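Side-chain contacts in glucosamine-6-phosphate deaminase (Thermotoga maritima, PDB 1J5X), which contains a SIS domain, an alpha/beta fold built round a parallel sheet: residues A[282-285]-A[289-292]; A[278-283]-A[296-301]. All blocks are in the same frame, centred on the assembly; numbering follows the deposited sequence.

In the fold
Interactions 1 and 2 both start from helix 273-285, and their centres lie about 7 Å apart. Interaction 1 packs the last turn of the helix on strand 289-293, an outermost strand of the four-stranded parallel sheet. Interaction 2 ties the same helix to the loop that follows this strand. The two meet at Glu292 and Asp298. Glu292 N lies 2.7 Å from Asp298 OD1, a probable hydrogen bond, and Glu292 OE1 forms a salt bridge with Arg280 NH1 at 2.9 Å. The apolar packing of interaction 1 thus passes into the charged cluster of interaction 2. Both lie on the same side of the chain's centre, more than 20 Å from it.

Interaction 1: A[282-285]-A[289-292]; sequences ELES and TVLE
Val290 lays its CG2 methyl against two neighbouring residues of the helix, Leu283 and Glu284. The methyl stands 4.0 Å from Leu283 CB and 3.9 Å from Glu284 CG. It is the branch anti to the carbonyl carbon, beside the backbone N, and chi1 of 180° sends CG1 the other way, anti to N. Leu283 touches with CB, at the root of its side chain. Glu284 brings a methylene. Its side chain crosses that of Val290 at about a right angle. Beyond CG the Glu284 chain runs on extended and carries the carboxylate to within a water's bridging distance of Val290 N. There a water links the two segments. It donates to Glu284 OE2 at 2.6 Å and accepts from Val290 N at 2.9 Å. The same OE2 forms a salt bridge with Arg280, one turn back on the helix, so two partners grip this oxygen. Leu283 and Val290 are buried and also touch Val264 and Met266, respectively, of strand 262-267. This is the return half of a right-handed beta-alpha-beta crossover in the four-stranded parallel sheet, made of strand 262-267, helix 273-285 and strand 289-293.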
ATOM      1  N   GLU A 282       0.819 -23.563 -12.738  1.00 32.43           N
ATOM      2  CA  GLU A 282      -0.570 -24.007 -12.673  1.00 29.26           C
ATOM      3  C   GLU A 282      -1.510 -22.940 -13.269  1.00 29.93           C
ATOM      4  O   GLU A 282      -2.316 -23.233 -14.165  1.00 28.61           O
ATOM      5  CB  GLU A 282      -0.913 -24.378 -11.232  1.00 32.69           C
ATOM      6  CG  GLU A 282      -2.352 -24.881 -11.042  1.00 33.74           C
ATOM      7  CD  GLU A 282      -2.722 -25.071  -9.588  1.00 33.40           C
ATOM      8  OE1 GLU A 282      -1.940 -25.696  -8.858  1.00 35.13           O
ATOM      9  OE2 GLU A 282      -3.808 -24.598  -9.181  1.00 37.32           O
ATOM     10  N   LEU A 283      -1.389 -21.691 -12.841  1.00 25.71           N
ATOM     11  CA  LEU A 283      -2.232 -20.655 -13.377  1.00 26.20           C
ATOM     12  C   LEU A 283      -2.006 -20.470 -14.881  1.00 28.94           C
ATOM     13  O   LEU A 283      -2.943 -20.170 -15.641  1.00 26.34           O
ATOM     14  CB  LEU A 283      -1.971 -19.326 -12.664  1.00 25.17           C
ATOM     15  CG  LEU A 283      -2.204 -19.420 -11.154  1.00 26.89           C
ATOM     16  CD1 LEU A 283      -2.029 -18.053 -10.523  1.00 25.39           C
ATOM     17  CD2 LEU A 283      -3.589 -20.004 -10.894  1.00 28.87           C
ATOM     18  N   GLU A 284      -0.751 -20.615 -15.312  1.00 28.15           N
ATOM     19  CA  GLU A 284      -0.432 -20.459 -16.737  1.00 30.26           C
ATOM     20  C   GLU A 284      -1.162 -21.542 -17.549  1.00 30.73           C
ATOM     21  O   GLU A 284      -1.690 -21.280 -18.627  1.00 33.63           O
ATOM     22  CB  GLU A 284       1.117 -20.540 -16.938  1.00 27.36           C
ATOM     23  CG  GLU A 284       1.814 -19.166 -16.685  1.00 27.32           C
ATOM     24  CD  GLU A 284       3.354 -19.214 -16.698  1.00 27.29           C
ATOM     25  OE1 GLU A 284       3.894 -20.309 -16.621  1.00 32.59           O
ATOM     26  OE2 GLU A 284       3.994 -18.137 -16.760  1.00 30.58           O
ATOM     27  N   SER A 285      -1.216 -22.741 -17.014  1.00 29.69           N
ATOM     28  CA  SER A 285      -1.868 -23.829 -17.723  1.00 33.58           C
ATOM     29  C   SER A 285      -3.372 -23.637 -17.806  1.00 36.59           C
ATOM     30  O   SER A 285      -4.042 -24.336 -18.580  1.00 35.52           O
ATOM     31  CB  SER A 285      -1.541 -25.164 -17.060  1.00 32.92           C
ATOM     32  OG  SER A 285      -2.316 -25.364 -15.877  1.00 35.43           O
ATOM     33  N   THR A 289      -1.780 -14.998 -17.562  1.00 25.80           N
ATOM     34  CA  THR A 289      -0.468 -14.433 -17.835  1.00 26.70           C
ATOM     35  C   THR A 289       0.021 -14.160 -16.381  1.00 28.28           C
ATOM     36  O   THR A 289      -0.684 -13.507 -15.610  1.00 26.42           O
ATOM     37  CB  THR A 289      -0.593 -13.092 -18.525  1.00 29.92           C
ATOM     38  OG1 THR A 289      -1.142 -13.284 -19.843  1.00 30.26           O
ATOM     39  CG2 THR A 289       0.726 -12.425 -18.610  1.00 31.11           C
ATOM     40  N   VAL A 290       1.199 -14.639 -16.019  1.00 25.56           N
ATOM     41  CA  VAL A 290       1.699 -14.407 -14.654  1.00 25.21           C
ATOM     42  C   VAL A 290       2.988 -13.657 -14.672  1.00 24.68           C
ATOM     43  O   VAL A 290       3.895 -13.969 -15.493  1.00 24.24           O
ATOM     44  CB  VAL A 290       1.935 -15.704 -13.942  1.00 24.02           C
ATOM     45  CG1 VAL A 290       2.467 -15.413 -12.498  1.00 25.54           C
ATOM     46  CG2 VAL A 290       0.649 -16.561 -13.966  1.00 25.52           C
ATOM     47  N   LEU A 291       3.052 -12.637 -13.822  1.00 21.39           N
ATOM     48  CA  LEU A 291       4.229 -11.800 -13.669  1.00 23.93           C
ATOM     49  C   LEU A 291       4.684 -11.866 -12.195  1.00 23.96           C
ATOM     50  O   LEU A 291       3.867 -11.697 -11.267  1.00 23.41           O
ATOM     51  CB  LEU A 291       3.883 -10.377 -14.054  1.00 25.37           C
ATOM     52  CG  LEU A 291       5.026  -9.385 -14.177  1.00 29.53           C
ATOM     53  CD1 LEU A 291       4.709  -8.347 -15.289  1.00 32.68           C
ATOM     54  CD2 LEU A 291       5.189  -8.692 -12.826  1.00 33.65           C
ATOM     55  N   GLU A 292       5.962 -12.178 -11.975  1.00 22.65           N
ATOM     56  CA  GLU A 292       6.456 -12.199 -10.597  1.00 25.28           C
ATOM     57  C   GLU A 292       7.252 -10.962 -10.258  1.00 23.46           C
ATOM     58  O   GLU A 292       8.135 -10.525 -11.018  1.00 24.04           O
ATOM     59  CB  GLU A 292       7.351 -13.415 -10.347  1.00 24.54           C
ATOM     60  CG  GLU A 292       6.640 -14.739 -10.296  1.00 27.45           C
ATOM     61  CD  GLU A 292       7.630 -15.909 -10.378  1.00 27.05           C
ATOM     62  OE1 GLU A 292       7.970 -16.334 -11.508  1.00 28.11           O
ATOM     63  OE2 GLU A 292       8.053 -16.413  -9.320  1.00 32.66           O
TER
HETATM   64  O   HOH W   1       2.728 -16.229 -17.951  1.00 32.81           O

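Interaction 2: A[278-283]-A[296-301]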
ATOM      1  N   ARG A 278       5.523 -23.225  -8.785  1.00 27.61           N
ATOM      2  CA  ARG A 278       4.524 -24.264  -9.002  1.00 28.62           C
ATOM      3  C   ARG A 278       3.165 -23.607  -9.254  1.00 27.97           C
ATOM      4  O   ARG A 278       2.437 -24.001 -10.170  1.00 25.57           O
ATOM      5  CB  ARG A 278       4.403 -25.188  -7.812  1.00 30.41           C
ATOM      6  CG  ARG A 278       5.548 -26.119  -7.593  1.00 41.29           C
ATOM      7  CD  ARG A 278       5.197 -27.075  -6.457  1.00 47.34           C
ATOM      8  NE  ARG A 278       6.292 -27.991  -6.139  1.00 55.38           N
ATOM      9  CZ  ARG A 278       6.178 -29.045  -5.324  1.00 58.74           C
ATOM     10  NH1 ARG A 278       5.011 -29.316  -4.731  1.00 60.62           N
ATOM     11  NH2 ARG A 278       7.224 -29.848  -5.118  1.00 59.95           N
ATOM     12  N   LEU A 279       2.824 -22.582  -8.468  1.00 24.69           N
ATOM     13  CA  LEU A 279       1.525 -21.908  -8.654  1.00 23.53           C
ATOM     14  C   LEU A 279       1.482 -21.165 -10.017  1.00 25.95           C
ATOM     15  O   LEU A 279       0.480 -21.177 -10.716  1.00 23.21           O
ATOM     16  CB  LEU A 279       1.299 -20.903  -7.493  1.00 22.26           C
ATOM     17  CG  LEU A 279       0.008 -20.088  -7.560  1.00 25.49           C
ATOM     18  CD1 LEU A 279      -1.203 -21.053  -7.685  1.00 23.87           C
ATOM     19  CD2 LEU A 279      -0.067 -19.177  -6.276  1.00 23.33           C
ATOM     20  N   ARG A 280       2.578 -20.497 -10.364  1.00 24.26           N
ATOM     21  CA  ARG A 280       2.678 -19.812 -11.629  1.00 26.37           C
ATOM     22  C   ARG A 280       2.382 -20.790 -12.780  1.00 27.95           C
ATOM     23  O   ARG A 280       1.526 -20.495 -13.631  1.00 25.56           O
ATOM     24  CB  ARG A 280       4.095 -19.250 -11.819  1.00 28.37           C
ATOM     25  CG  ARG A 280       4.342 -18.710 -13.218  1.00 29.70           C
ATOM     26  CD  ARG A 280       5.653 -17.935 -13.336  1.00 29.43           C
ATOM     27  NE  ARG A 280       5.743 -17.353 -14.677  1.00 29.90           N
ATOM     28  CZ  ARG A 280       6.300 -16.185 -14.984  1.00 31.33           C
ATOM     29  NH1 ARG A 280       6.849 -15.402 -14.059  1.00 30.96           N
ATOM     30  NH2 ARG A 280       6.298 -15.786 -16.247  1.00 35.04           N
ATOM     31  N   LYS A 281       3.053 -21.942 -12.782  1.00 28.64           N
ATOM     32  CA  LYS A 281       2.861 -22.895 -13.898  1.00 32.07           C
ATOM     33  C   LYS A 281       1.402 -23.365 -13.923  1.00 33.19           C
ATOM     34  O   LYS A 281       0.802 -23.508 -14.990  1.00 30.96           O
ATOM     35  CB  LYS A 281       3.800 -24.110 -13.771  1.00 33.99           C
ATOM     36  CG  LYS A 281       3.643 -24.941 -12.489  1.00 38.37           C
ATOM     37  CD  LYS A 281       2.385 -25.852 -12.490  1.00 43.99           C
ATOM     38  CE  LYS A 281       2.066 -26.500 -11.131  1.00 41.54           C
ATOM     39  NZ  LYS A 281       3.110 -27.448 -10.688  1.00 49.66           N
ATOM     40  N   GLU A 282       0.819 -23.563 -12.738  1.00 32.43           N
ATOM     41  CA  GLU A 282      -0.570 -24.007 -12.673  1.00 29.26           C
ATOM     42  C   GLU A 282      -1.510 -22.940 -13.269  1.00 29.93           C
ATOM     43  O   GLU A 282      -2.316 -23.233 -14.165  1.00 28.61           O
ATOM     44  CB  GLU A 282      -0.913 -24.378 -11.232  1.00 32.69           C
ATOM     45  CG  GLU A 282      -2.352 -24.881 -11.042  1.00 33.74           C
ATOM     46  CD  GLU A 282      -2.722 -25.071  -9.588  1.00 33.40           C
ATOM     47  OE1 GLU A 282      -1.940 -25.696  -8.858  1.00 35.13           O
ATOM     48  OE2 GLU A 282      -3.808 -24.598  -9.181  1.00 37.32           O
ATOM     49  N   LEU A 283      -1.389 -21.691 -12.841  1.00 25.71           N
ATOM     50  CA  LEU A 283      -2.232 -20.655 -13.377  1.00 26.20           C
ATOM     51  C   LEU A 283      -2.006 -20.470 -14.881  1.00 28.94           C
ATOM     52  O   LEU A 283      -2.943 -20.170 -15.641  1.00 26.34           O
ATOM     53  CB  LEU A 283      -1.971 -19.326 -12.664  1.00 25.17           C
ATOM     54  CG  LEU A 283      -2.204 -19.420 -11.154  1.00 26.89           C
ATOM     55  CD1 LEU A 283      -2.029 -18.053 -10.523  1.00 25.39           C
ATOM     56  CD2 LEU A 283      -3.589 -20.004 -10.894  1.00 28.87           C
ATOM     57  N   GLY A 296      14.404 -13.343  -8.723  1.00 23.88           N
ATOM     58  CA  GLY A 296      14.080 -14.630  -9.280  1.00 27.20           C
ATOM     59  C   GLY A 296      12.796 -14.527 -10.115  1.00 27.46           C
ATOM     60  O   GLY A 296      12.316 -15.527 -10.652  1.00 29.03           O
ATOM     61  N   GLY A 297      12.245 -13.320 -10.211  1.00 26.89           N
ATOM     62  CA  GLY A 297      11.043 -13.122 -10.993  1.00 26.53           C
ATOM     63  C   GLY A 297      11.257 -12.159 -12.137  1.00 26.99           C
ATOM     64  O   GLY A 297      12.398 -11.827 -12.474  1.00 28.48           O
ATOM     65  N   ASP A 298      10.157 -11.688 -12.722  1.00 24.78           N
ATOM     66  CA  ASP A 298      10.180 -10.778 -13.851  1.00 26.24           C
ATOM     67  C   ASP A 298      10.645  -9.371 -13.559  1.00 27.01           C
ATOM     68  O   ASP A 298      11.202  -8.699 -14.430  1.00 26.39           O
ATOM     69  CB  ASP A 298       8.773 -10.731 -14.478  1.00 26.74           C
ATOM     70  CG  ASP A 298       8.286 -12.097 -14.875  1.00 30.08           C
ATOM     71  OD1 ASP A 298       7.636 -12.803 -14.057  1.00 25.81           O
ATOM     72  OD2 ASP A 298       8.597 -12.478 -16.033  1.00 35.52           O
ATOM     73  N   ILE A 299      10.366  -8.881 -12.356  1.00 25.17           N
ATOM     74  CA  ILE A 299      10.794  -7.550 -11.938  1.00 24.24           C
ATOM     75  C   ILE A 299      11.526  -7.778 -10.601  1.00 25.53           C
ATOM     76  O   ILE A 299      10.924  -7.885  -9.515  1.00 24.48           O
ATOM     77  CB  ILE A 299       9.584  -6.606 -11.696  1.00 24.89           C
ATOM     78  CG1 ILE A 299       8.758  -6.412 -12.985  1.00 24.42           C
ATOM     79  CG2 ILE A 299      10.067  -5.243 -11.262  1.00 22.30           C
ATOM     80  CD1 ILE A 299       7.451  -5.499 -12.689  1.00 25.70           C
ATOM     81  N   PRO A 300      12.866  -7.822 -10.640  1.00 25.44           N
ATOM     82  CA  PRO A 300      13.654  -8.055  -9.443  1.00 24.48           C
ATOM     83  C   PRO A 300      13.594  -6.952  -8.432  1.00 24.03           C
ATOM     84  O   PRO A 300      13.623  -5.782  -8.790  1.00 22.90           O
ATOM     85  CB  PRO A 300      15.098  -8.200  -9.978  1.00 25.36           C
ATOM     86  CG  PRO A 300      14.913  -8.363 -11.474  1.00 31.10           C
ATOM     87  CD  PRO A 300      13.735  -7.469 -11.763  1.00 28.23           C
ATOM     88  N   VAL A 301      13.511  -7.369  -7.168  1.00 20.70           N
ATOM     89  CA  VAL A 301      13.565  -6.479  -6.018  1.00 19.48           C
ATOM     90  C   VAL A 301      13.676  -7.421  -4.826  1.00 20.77           C
ATOM     91  O   VAL A 301      13.197  -8.567  -4.926  1.00 20.21           O
ATOM     92  CB  VAL A 301      12.329  -5.588  -5.902  1.00 19.43           C
ATOM     93  CG1 VAL A 301      11.043  -6.473  -5.695  1.00 19.49           C
ATOM     94  CG2 VAL A 301      12.542  -4.610  -4.737  1.00 19.92           C
TER
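With CG anti to the backbone N (chi1 171°) and the chain extended as far as NE, Arg280 reaches straight out from the helix. Asp298 comes from the opposite direction, its CG anti to the carbonyl carbon, beside the backbone N. The two side chains bridge backbones whose nearest CA atoms, those of Arg280 and Gly297, are 10.7 Å apart. One hydrogen bond makes the salt bridge. Arg280 NH1 donates to Asp298 OD1 at 2.7 Å, with an N-H...O angle of 153°. The bond uses the syn lone pair of OD1 and lies close to the guanidinium plane. The two flat groups are 29° apart, nearly coplanar, and the carboxylate meets the edge of the guanidinium. The pairing is single rather than two-pronged, since Asp298 OD2 stays 4.0 Å from Arg280 NH2. Two other acids, Glu284 and Glu292, share the guanidinium. Arg280 is thus held by three carboxylates, which probably limits its rotation and offsets their mutual repulsion where helix, strand and loop meet near the surface.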